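Calcium-dependent protein kinase, putative (Plasmodium falciparum, PDB 3MSE) is the calcium-binding, EF-hand C-terminal part of a kinase that probably phosphorylates serine and threonine residues of proteins in response to calcium. Local coordinates at residues T108-I117 and I167-L177; Y124-S132 and N141-L149. One frame throughout, in Å; residues are numbered along the deposited sequence.

Interaction 1. Residues T108-I117 and I167-L177; sequences TFLKAAFNKI and ISFQEFKDYML
With CG anti to the backbone N in each of Phe114 (chi1 -179°), Phe169 and Phe172, the three rings swing into the gap between helix 109-117 and helix 169-177 and form an aromatic cluster. Phe114 sits in the middle. Phe169 turns its edge to the face of Phe114 in a T-shaped pair, planes at 79°, and the CA of Phe169 rests over a face of the same ring as a CH-pi contact. Phe114 in turn points its own edge toward the face of Phe172 in an offset edge-to-face pair, with Phe114 CD1 3.6 Å from Phe172 CG. Ile167 O lies at the edge of the Phe114 ring, in its plane, 3.5 Å from Phe114 CE1. Helix 109-117 is the entering helix of the calcium-binding EF-hand, and helix 169-177, the last of the chain, packs on it with axes 10.3 Å apart, consistent with a second, paired hand. Leu110 is the knob here, set among Phe172, Lys173, Met176 and Leu177: its CD1 reaches Lys173 CG and its CD2 packs 3.8 Å from Met176 CB. Lys111 CG lies over one face of Phe169, 3.9 Å from the ring centroid in a CH-pi contact, and the bend at chi2 carries CD and CE on across the ring. Ser168 and Glu171 form a capping box at the start of helix 169-177, and Glu171 N donates to Ser168 OG at 3.1 Å.

Interaction 2. Residues Y124-S132 and N141-L149; sequences YISKSDIVS and NNDIDNFFL. With CA (calcium ion), chain B.
Lys127 reaches from helix 127-133 across to helix 141-152, and its side chain fits as a knob among Asn141, Ile144, Asp145 and Phe148. CB leaves the helix flank with CG anti to the backbone N (chi1 -154°), and CG comes 4.2 Å from Ile144 CG2. The chain bends at chi2, and CD carries it on to CE, which packs against Ile144 CG2 and sits off the outer end of the Asn141 amide, between OD1 and ND2, 3.2 Å from Asn141 ND2. A second bend, at chi4, delivers NZ to Asn141 OD1, a 2.8 Å hydrogen bond in which the donor is tilted 26° from the carbonyl plane. Asp145 OD1, a long salt-bridge partner at 3.8 Å from the same NZ, probably adds a weaker pull.

Beneath this polar rim the contact is apolar. Ile130 spreads its branches over three partners: CG2 slides past Ile144 CG2, CG1 presses on Phe148 CE2 at 3.5 Å, and CD1 meets Phe147 CE1. Val131 CG2 touches Ile144 CD1. The Phe148 ring points its edge at the backbone carbonyls of Ile125 and Ser126, with CZ 3.4 Å from Ser126 O.

On the side away from helix 141-152, Tyr124 O and Asp129 OD2 bind the calcium ion, joined by Asp118, Asp122 and two waters. Asp129 OD2 also accepts from Ser126 N at 3.1 Å, which ties the metal ligand to the start of the helix. The arrangement is that of an EF-hand: the end of its calcium loop and its exiting helix, packed on helix 141-152, probably the first helix of a paired hand.

Between them the two interactions join four helices: interaction 1 sets helix 109-117 against helix 169-177, and interaction 2 helix 127-133 against helix 141-152, a layout consistent with paired EF-hands. Their centres lie 14 Å apart, and they meet through Ile125 and Ile167. Ile125 N probably donates to Ile167 O, 2.8 Å away, a backbone link like that between the loops of paired EF-hands. In addition, Phe114 CD1 packs on Ile125 CD1 at 3.4 Å and Ile167 CD1 on Phe148 CE1 at 3.5 Å, so the two apolar cores are continuous. Interaction 2 supplies Tyr124 and Asp129 to the calcium ion, which is about 7 Å from the nearest atom of the Phe114 side chain.

Interaction 1. Residues T108-I117 and I167-L177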
loop_
_atom_site.group_PDB
_atom_site.type_symbol
_atom_site.label_atom_id
_atom_site.label_comp_id
_atom_site.label_asym_id
_atom_site.label_seq_id
_atom_site.Cartn_x
_atom_site.Cartn_y
_atom_site.Cartn_z
ATOM N N THR A 108 9.041 1.741 -1.260
ATOM C CA THR A 108 8.295 1.027 -2.299
ATOM C C THR A 108 8.184 -0.474 -1.982
ATOM O O THR A 108 9.085 -1.048 -1.356
ATOM C CB THR A 108 8.927 1.224 -3.711
ATOM O OG1 THR A 108 9.862 0.178 -3.984
ATOM C CG2 THR A 108 9.648 2.582 -3.819
ATOM N N PHE A 109 7.086 -1.102 -2.415
ATOM C CA PHE A 109 6.870 -2.546 -2.216
ATOM C C PHE A 109 7.994 -3.410 -2.756
ATOM O O PHE A 109 8.389 -4.391 -2.124
ATOM C CB PHE A 109 5.574 -2.983 -2.878
ATOM C CG PHE A 109 4.352 -2.552 -2.146
ATOM C CD1 PHE A 109 3.750 -1.329 -2.437
ATOM C CD2 PHE A 109 3.796 -3.369 -1.166
ATOM C CE1 PHE A 109 2.599 -0.923 -1.763
ATOM C CE2 PHE A 109 2.657 -2.978 -0.486
ATOM C CZ PHE A 109 2.051 -1.750 -0.785
ATOM N N LEU A 110 8.491 -3.046 -3.931
ATOM C CA LEU A 110 9.533 -3.810 -4.586
ATOM C C LEU A 110 10.875 -3.624 -3.891
ATOM O O LEU A 110 11.660 -4.570 -3.791
ATOM C CB LEU A 110 9.624 -3.454 -6.071
ATOM C CG LEU A 110 8.593 -4.083 -7.019
ATOM C CD1 LEU A 110 8.774 -3.547 -8.426
ATOM C CD2 LEU A 110 8.675 -5.623 -7.023
ATOM N N LYS A 111 11.125 -2.413 -3.393
ATOM C CA LYS A 111 12.380 -2.122 -2.711
ATOM C C LYS A 111 12.470 -2.922 -1.426
ATOM O O LYS A 111 13.501 -3.516 -1.147
ATOM C CB LYS A 111 12.543 -0.620 -2.426
ATOM C CG LYS A 111 13.896 -0.034 -2.863
ATOM C CD LYS A 111 15.084 -0.805 -2.304
ATOM C CE LYS A 111 16.410 -0.188 -2.726
ATOM N NZ LYS A 111 17.532 -0.833 -1.972
ATOM N N ALA A 112 11.375 -2.939 -0.667
ATOM C CA ALA A 112 11.298 -3.673 0.595
ATOM C C ALA A 112 11.445 -5.181 0.408
ATOM O O ALA A 112 12.082 -5.848 1.232
ATOM C CB ALA A 112 10.001 -3.348 1.328
ATOM N N ALA A 113 10.860 -5.715 -0.668
ATOM C CA ALA A 113 11.008 -7.129 -0.995
ATOM C C ALA A 113 12.462 -7.460 -1.334
ATOM O O ALA A 113 13.020 -8.433 -0.827
ATOM C CB ALA A 113 10.074 -7.519 -2.148
ATOM N N PHE A 114 13.059 -6.642 -2.200
ATOM C CA PHE A 114 14.462 -6.767 -2.564
ATOM C C PHE A 114 15.365 -6.771 -1.323
ATOM O O PHE A 114 16.259 -7.603 -1.210
ATOM C CB PHE A 114 14.860 -5.625 -3.505
ATOM C CG PHE A 114 16.285 -5.681 -3.958
ATOM C CD1 PHE A 114 16.622 -6.325 -5.144
ATOM C CD2 PHE A 114 17.295 -5.081 -3.204
ATOM C CE1 PHE A 114 17.939 -6.391 -5.569
ATOM C CE2 PHE A 114 18.632 -5.132 -3.628
ATOM C CZ PHE A 114 18.952 -5.790 -4.810
ATOM N N ASN A 115 15.123 -5.836 -0.404
ATOM C CA ASN A 115 15.933 -5.722 0.814
ATOM C C ASN A 115 15.830 -6.947 1.690
ATOM O O ASN A 115 16.829 -7.382 2.248
ATOM C CB ASN A 115 15.577 -4.463 1.611
ATOM C CG ASN A 115 16.177 -3.202 1.003
ATOM O OD1 ASN A 115 17.167 -3.263 0.274
ATOM N ND2 ASN A 115 15.577 -2.064 1.290
ATOM N N LYS A 116 14.631 -7.518 1.798
ATOM C CA LYS A 116 14.462 -8.769 2.539
ATOM C C LYS A 116 15.243 -9.921 1.920
ATOM O O LYS A 116 15.778 -10.757 2.639
ATOM C CB LYS A 116 12.990 -9.137 2.685
ATOM C CG LYS A 116 12.288 -8.320 3.749
ATOM C CD LYS A 116 10.938 -8.895 4.117
ATOM C CE LYS A 116 10.357 -8.162 5.332
ATOM N NZ LYS A 116 10.324 -6.673 5.135
ATOM N N ILE A 117 15.326 -9.946 0.594
ATOM C CA ILE A 117 16.011 -11.030 -0.109
ATOM C C ILE A 117 17.543 -10.901 -0.039
ATOM O O ILE A 117 18.250 -11.893 0.080
ATOM C CB ILE A 117 15.527 -11.161 -1.579
ATOM C CG1 ILE A 117 14.029 -11.533 -1.624
ATOM C CG2 ILE A 117 16.337 -12.208 -2.324
ATOM C CD1 ILE A 117 13.365 -11.287 -2.986
ATOM N N ILE A 167 21.885 -9.732 -9.153
ATOM C CA ILE A 167 20.763 -8.900 -9.568
ATOM C C ILE A 167 20.731 -7.603 -8.760
ATOM O O ILE A 167 20.618 -7.628 -7.531
ATOM C CB ILE A 167 19.411 -9.671 -9.425
ATOM C CG1 ILE A 167 19.403 -10.933 -10.301
ATOM C CG2 ILE A 167 18.230 -8.773 -9.755
ATOM C CD1 ILE A 167 18.271 -11.923 -9.980
ATOM N N SER A 168 20.839 -6.476 -9.458
ATOM C CA SER A 168 20.698 -5.155 -8.846
ATOM C C SER A 168 19.219 -4.878 -8.603
ATOM O O SER A 168 18.365 -5.591 -9.126
ATOM C CB SER A 168 21.257 -4.077 -9.779
ATOM O OG SER A 168 20.365 -3.840 -10.861
ATOM N N PHE A 169 18.913 -3.831 -7.837
ATOM C CA PHE A 169 17.527 -3.477 -7.610
ATOM C C PHE A 169 16.821 -3.135 -8.910
ATOM O O PHE A 169 15.646 -3.457 -9.079
ATOM C CB PHE A 169 17.350 -2.335 -6.606
ATOM C CG PHE A 169 15.920 -1.885 -6.484
ATOM C CD1 PHE A 169 15.533 -0.624 -6.925
ATOM C CD2 PHE A 169 14.943 -2.759 -6.004
ATOM C CE1 PHE A 169 14.207 -0.218 -6.849
ATOM C CE2 PHE A 169 13.612 -2.370 -5.931
ATOM C CZ PHE A 169 13.241 -1.091 -6.350
ATOM N N GLN A 170 17.545 -2.481 -9.817
ATOM C CA GLN A 170 16.978 -2.041 -11.089
ATOM C C GLN A 170 16.595 -3.232 -11.969
ATOM O O GLN A 170 15.510 -3.250 -12.542
ATOM C CB GLN A 170 17.939 -1.085 -11.822
ATOM C CG GLN A 170 17.252 -0.145 -12.821
ATOM C CD GLN A 170 16.236 0.785 -12.162
ATOM O OE1 GLN A 170 15.106 0.906 -12.629
ATOM N NE2 GLN A 170 16.629 1.430 -11.065
ATOM N N GLU A 171 17.485 -4.217 -12.057
ATOM C CA GLU A 171 17.221 -5.451 -12.810
ATOM C C GLU A 171 16.116 -6.286 -12.156
ATOM O O GLU A 171 15.323 -6.931 -12.846
ATOM C CB GLU A 171 18.482 -6.297 -12.915
ATOM C CG GLU A 171 19.671 -5.597 -13.549
ATOM C CD GLU A 171 20.942 -6.424 -13.445
ATOM O OE1 GLU A 171 21.772 -6.372 -14.380
ATOM O OE2 GLU A 171 21.109 -7.138 -12.431
ATOM N N PHE A 172 16.081 -6.260 -10.823
ATOM C CA PHE A 172 15.034 -6.915 -10.049
ATOM C C PHE A 172 13.696 -6.261 -10.371
ATOM O O PHE A 172 12.736 -6.940 -10.741
ATOM C CB PHE A 172 15.335 -6.804 -8.552
ATOM C CG PHE A 172 14.222 -7.281 -7.667
ATOM C CD1 PHE A 172 13.394 -6.374 -7.026
ATOM C CD2 PHE A 172 14.001 -8.649 -7.472
ATOM C CE1 PHE A 172 12.356 -6.814 -6.193
ATOM C CE2 PHE A 172 12.970 -9.104 -6.645
ATOM C CZ PHE A 172 12.146 -8.189 -6.007
ATOM N N LYS A 173 13.661 -4.935 -10.246
ATOM C CA LYS A 173 12.469 -4.136 -10.498
ATOM C C LYS A 173 11.975 -4.315 -11.925
ATOM O O LYS A 173 10.780 -4.477 -12.158
ATOM C CB LYS A 173 12.757 -2.654 -10.233
ATOM C CG LYS A 173 11.533 -1.746 -10.331
ATOM C CD LYS A 173 11.866 -0.444 -11.040
ATOM C CE LYS A 173 12.363 0.645 -10.092
ATOM N NZ LYS A 173 11.285 1.631 -9.754
ATOM N N ASP A 174 12.904 -4.281 -12.873
ATOM C CA ASP A 174 12.569 -4.424 -14.286
ATOM C C ASP A 174 11.969 -5.791 -14.569
ATOM O O ASP A 174 10.994 -5.889 -15.315
ATOM C CB ASP A 174 13.797 -4.194 -15.174
ATOM C CG ASP A 174 14.219 -2.720 -15.242
ATOM O OD1 ASP A 174 13.456 -1.830 -14.798
ATOM O OD2 ASP A 174 15.337 -2.458 -15.739
ATOM N N TYR A 175 12.534 -6.848 -13.977
ATOM C CA TYR A 175 11.943 -8.176 -14.177
ATOM C C TYR A 175 10.529 -8.268 -13.603
ATOM O O TYR A 175 9.606 -8.704 -14.291
ATOM C CB TYR A 175 12.813 -9.322 -13.651
ATOM C CG TYR A 175 12.093 -10.653 -13.766
ATOM C CD1 TYR A 175 11.993 -11.308 -14.992
ATOM C CD2 TYR A 175 11.473 -11.234 -12.653
ATOM C CE1 TYR A 175 11.309 -12.523 -15.109
ATOM C CE2 TYR A 175 10.788 -12.444 -12.752
ATOM C CZ TYR A 175 10.713 -13.084 -13.982
ATOM O OH TYR A 175 10.033 -14.280 -14.082
ATOM N N MET A 176 10.359 -7.858 -12.346
ATOM C CA MET A 176 9.062 -8.012 -11.690
ATOM C C MET A 176 7.979 -7.243 -12.442
ATOM O O MET A 176 6.890 -7.774 -12.678
ATOM C CB MET A 176 9.121 -7.590 -10.220
ATOM C CG MET A 176 9.987 -8.500 -9.336
ATOM S SD MET A 176 9.460 -10.237 -9.295
ATOM C CE MET A 176 7.822 -10.071 -8.597
ATOM N N LEU A 177 8.287 -6.004 -12.828
ATOM C CA LEU A 177 7.348 -5.167 -13.594
ATOM C C LEU A 177 6.914 -5.810 -14.906
ATOM O O LEU A 177 5.756 -5.727 -15.273
ATOM C CB LEU A 177 7.920 -3.774 -13.854
ATOM C CG LEU A 177 7.922 -2.806 -12.674
ATOM C CD1 LEU A 177 8.769 -1.578 -13.013
ATOM C CD2 LEU A 177 6.516 -2.390 -12.277
#

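Interaction 2. Residues Y124-S132 and N141-L149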
loop_
_atom_site.group_PDB
_atom_site.type_symbol
_atom_site.label_atom_id
_atom_site.label_comp_id
_atom_site.label_asym_id
_atom_site.label_seq_id
_atom_site.Cartn_x
_atom_site.Cartn_y
_atom_site.Cartn_z
ATOM N N TYR A 124 22.970 -6.427 -3.849
ATOM C CA TYR A 124 22.829 -7.375 -4.952
ATOM C C TYR A 124 22.144 -8.659 -4.502
ATOM O O TYR A 124 22.435 -9.175 -3.416
ATOM C CB TYR A 124 24.197 -7.692 -5.566
ATOM C CG TYR A 124 24.762 -6.555 -6.404
ATOM C CD1 TYR A 124 24.538 -6.501 -7.781
ATOM C CD2 TYR A 124 25.515 -5.532 -5.815
ATOM C CE1 TYR A 124 25.045 -5.453 -8.556
ATOM C CE2 TYR A 124 26.027 -4.475 -6.581
ATOM C CZ TYR A 124 25.789 -4.443 -7.950
ATOM O OH TYR A 124 26.291 -3.406 -8.711
ATOM N N ILE A 125 21.235 -9.177 -5.334
ATOM C CA ILE A 125 20.650 -10.495 -5.083
ATOM C C ILE A 125 21.499 -11.578 -5.747
ATOM O O ILE A 125 21.508 -11.706 -6.967
ATOM C CB ILE A 125 19.152 -10.598 -5.512
ATOM C CG1 ILE A 125 18.262 -9.812 -4.542
ATOM C CG2 ILE A 125 18.700 -12.067 -5.568
ATOM C CD1 ILE A 125 16.786 -9.754 -4.949
ATOM N N SER A 126 22.211 -12.347 -4.924
ATOM C CA SER A 126 23.061 -13.434 -5.408
ATOM C C SER A 126 22.280 -14.728 -5.529
ATOM O O SER A 126 21.122 -14.829 -5.103
ATOM C CB SER A 126 24.264 -13.645 -4.476
ATOM O OG SER A 126 23.855 -13.923 -3.139
ATOM N N LYS A 127 22.927 -15.719 -6.123
ATOM C CA LYS A 127 22.394 -17.059 -6.195
ATOM C C LYS A 127 22.087 -17.594 -4.783
ATOM O O LYS A 127 21.023 -18.193 -4.549
ATOM C CB LYS A 127 23.396 -17.956 -6.922
ATOM C CG LYS A 127 22.792 -19.158 -7.616
ATOM C CD LYS A 127 22.881 -20.407 -6.746
ATOM C CE LYS A 127 22.267 -21.615 -7.433
ATOM N NZ LYS A 127 23.034 -22.038 -8.638
ATOM N N SER A 128 22.997 -17.347 -3.842
ATOM C CA SER A 128 22.815 -17.828 -2.476
ATOM C C SER A 128 21.657 -17.119 -1.751
ATOM O O SER A 128 21.020 -17.701 -0.872
ATOM C CB SER A 128 24.127 -17.752 -1.670
ATOM O OG SER A 128 24.324 -16.468 -1.103
ATOM N N ASP A 129 21.377 -15.874 -2.117
ATOM C CA ASP A 129 20.214 -15.180 -1.566
ATOM C C ASP A 129 18.886 -15.850 -1.973
ATOM O O ASP A 129 17.924 -15.876 -1.186
ATOM C CB ASP A 129 20.216 -13.721 -1.992
ATOM C CG ASP A 129 21.275 -12.902 -1.271
ATOM O OD1 ASP A 129 21.583 -13.197 -0.092
ATOM O OD2 ASP A 129 21.787 -11.952 -1.878
ATOM N N ILE A 130 18.859 -16.402 -3.186
ATOM C CA ILE A 130 17.683 -17.120 -3.691
ATOM C C ILE A 130 17.615 -18.520 -3.100
ATOM O O ILE A 130 16.534 -18.999 -2.746
ATOM C CB ILE A 130 17.658 -17.187 -5.254
ATOM C CG1 ILE A 130 17.588 -15.777 -5.864
ATOM C CG2 ILE A 130 16.486 -18.066 -5.746
ATOM C CD1 ILE A 130 16.333 -14.972 -5.514
ATOM N N VAL A 131 18.769 -19.180 -2.975
ATOM C CA VAL A 131 18.830 -20.466 -2.272
ATOM C C VAL A 131 18.227 -20.297 -0.871
ATOM O O VAL A 131 17.440 -21.131 -0.399
ATOM C CB VAL A 131 20.282 -21.017 -2.206
ATOM C CG1 VAL A 131 20.371 -22.289 -1.321
ATOM C CG2 VAL A 131 20.825 -21.304 -3.610
ATOM N N SER A 132 18.556 -19.187 -0.225
ATOM C CA SER A 132 18.062 -18.961 1.119
ATOM C C SER A 132 16.561 -18.682 1.113
ATOM O O SER A 132 15.803 -19.227 1.929
ATOM C CB SER A 132 18.826 -17.810 1.786
ATOM O OG SER A 132 18.270 -17.588 3.068
ATOM N N ASN A 141 18.062 -26.462 -7.551
ATOM C CA ASN A 141 18.977 -25.606 -8.316
ATOM C C ASN A 141 18.564 -25.304 -9.768
ATOM O O ASN A 141 18.922 -24.244 -10.308
ATOM C CB ASN A 141 20.399 -26.172 -8.286
ATOM C CG ASN A 141 21.427 -25.100 -8.012
ATOM O OD1 ASN A 141 22.173 -24.688 -8.905
ATOM N ND2 ASN A 141 21.451 -24.613 -6.768
ATOM N N ASN A 142 17.830 -26.233 -10.388
ATOM C CA ASN A 142 17.274 -26.038 -11.734
ATOM C C ASN A 142 16.329 -24.832 -11.782
ATOM O O ASN A 142 16.460 -23.948 -12.633
ATOM C CB ASN A 142 16.535 -27.305 -12.185
ATOM C CG ASN A 142 16.103 -27.248 -13.652
ATOM O OD1 ASN A 142 16.878 -26.845 -14.530
ATOM N ND2 ASN A 142 14.860 -27.664 -13.921
ATOM N N ASP A 143 15.399 -24.797 -10.835
ATOM C CA ASP A 143 14.448 -23.704 -10.706
ATOM C C ASP A 143 15.159 -22.354 -10.543
ATOM O O ASP A 143 14.791 -21.366 -11.186
ATOM C CB ASP A 143 13.513 -23.976 -9.522
ATOM C CG ASP A 143 12.809 -25.335 -9.624
ATOM O OD1 ASP A 143 12.106 -25.564 -10.639
ATOM O OD2 ASP A 143 12.948 -26.170 -8.691
ATOM N N ILE A 144 16.189 -22.324 -9.698
ATOM C CA ILE A 144 16.899 -21.082 -9.396
ATOM C C ILE A 144 17.583 -20.519 -10.638
ATOM O O ILE A 144 17.490 -19.321 -10.908
ATOM C CB ILE A 144 17.915 -21.252 -8.226
ATOM C CG1 ILE A 144 17.175 -21.632 -6.936
ATOM C CG2 ILE A 144 18.721 -19.975 -8.021
ATOM C CD1 ILE A 144 18.052 -22.211 -5.854
ATOM N N ASP A 145 18.269 -21.387 -11.381
ATOM C CA ASP A 145 18.976 -20.984 -12.607
ATOM C C ASP A 145 18.036 -20.376 -13.636
ATOM O O ASP A 145 18.359 -19.349 -14.217
ATOM C CB ASP A 145 19.740 -22.161 -13.225
ATOM C CG ASP A 145 21.074 -22.409 -12.552
ATOM O OD1 ASP A 145 21.720 -21.429 -12.125
ATOM O OD2 ASP A 145 21.471 -23.589 -12.446
ATOM N N ASN A 146 16.884 -21.016 -13.845
ATOM C CA ASN A 146 15.801 -20.469 -14.675
ATOM C C ASN A 146 15.442 -19.038 -14.292
ATOM O O ASN A 146 15.315 -18.168 -15.160
ATOM C CB ASN A 146 14.546 -21.339 -14.579
ATOM C CG ASN A 146 14.740 -22.721 -15.182
ATOM O OD1 ASN A 146 15.734 -22.980 -15.875
ATOM N ND2 ASN A 146 13.780 -23.620 -14.930
ATOM N N PHE A 147 15.292 -18.796 -12.990
ATOM C CA PHE A 147 14.920 -17.473 -12.506
ATOM C C PHE A 147 15.964 -16.408 -12.868
ATOM O O PHE A 147 15.603 -15.295 -13.272
ATOM C CB PHE A 147 14.632 -17.499 -11.003
ATOM C CG PHE A 147 14.514 -16.137 -10.380
ATOM C CD1 PHE A 147 15.568 -15.607 -9.642
ATOM C CD2 PHE A 147 13.356 -15.382 -10.536
ATOM C CE1 PHE A 147 15.471 -14.347 -9.066
ATOM C CE2 PHE A 147 13.247 -14.120 -9.967
ATOM C CZ PHE A 147 14.313 -13.600 -9.226
ATOM N N PHE A 148 17.246 -16.752 -12.737
ATOM C CA PHE A 148 18.328 -15.808 -13.054
ATOM C C PHE A 148 18.412 -15.499 -14.553
ATOM O O PHE A 148 18.686 -14.359 -14.950
ATOM C CB PHE A 148 19.673 -16.289 -12.497
ATOM C CG PHE A 148 19.907 -15.884 -11.058
ATOM C CD1 PHE A 148 20.550 -14.692 -10.756
ATOM C CD2 PHE A 148 19.458 -16.690 -10.010
ATOM C CE1 PHE A 148 20.755 -14.312 -9.431
ATOM C CE2 PHE A 148 19.655 -16.319 -8.686
ATOM C CZ PHE A 148 20.297 -15.130 -8.392
ATOM N N LEU A 149 18.153 -16.516 -15.371
ATOM C CA LEU A 149 18.096 -16.349 -16.814
ATOM C C LEU A 149 16.933 -15.431 -17.210
ATOM O O LEU A 149 17.107 -14.514 -18.031
ATOM C CB LEU A 149 18.028 -17.716 -17.517
ATOM C CG LEU A 149 19.314 -18.560 -17.386
ATOM C CD1 LEU A 149 19.094 -20.030 -17.767
ATOM C CD2 LEU A 149 20.508 -17.957 -18.162
HETATM CA CA CA B . 23.246 -10.000 -1.326
HETATM O O HOH W 1 24.543 -11.319 -2.058
HETATM O O HOH W 2 23.200 -10.984 0.761
#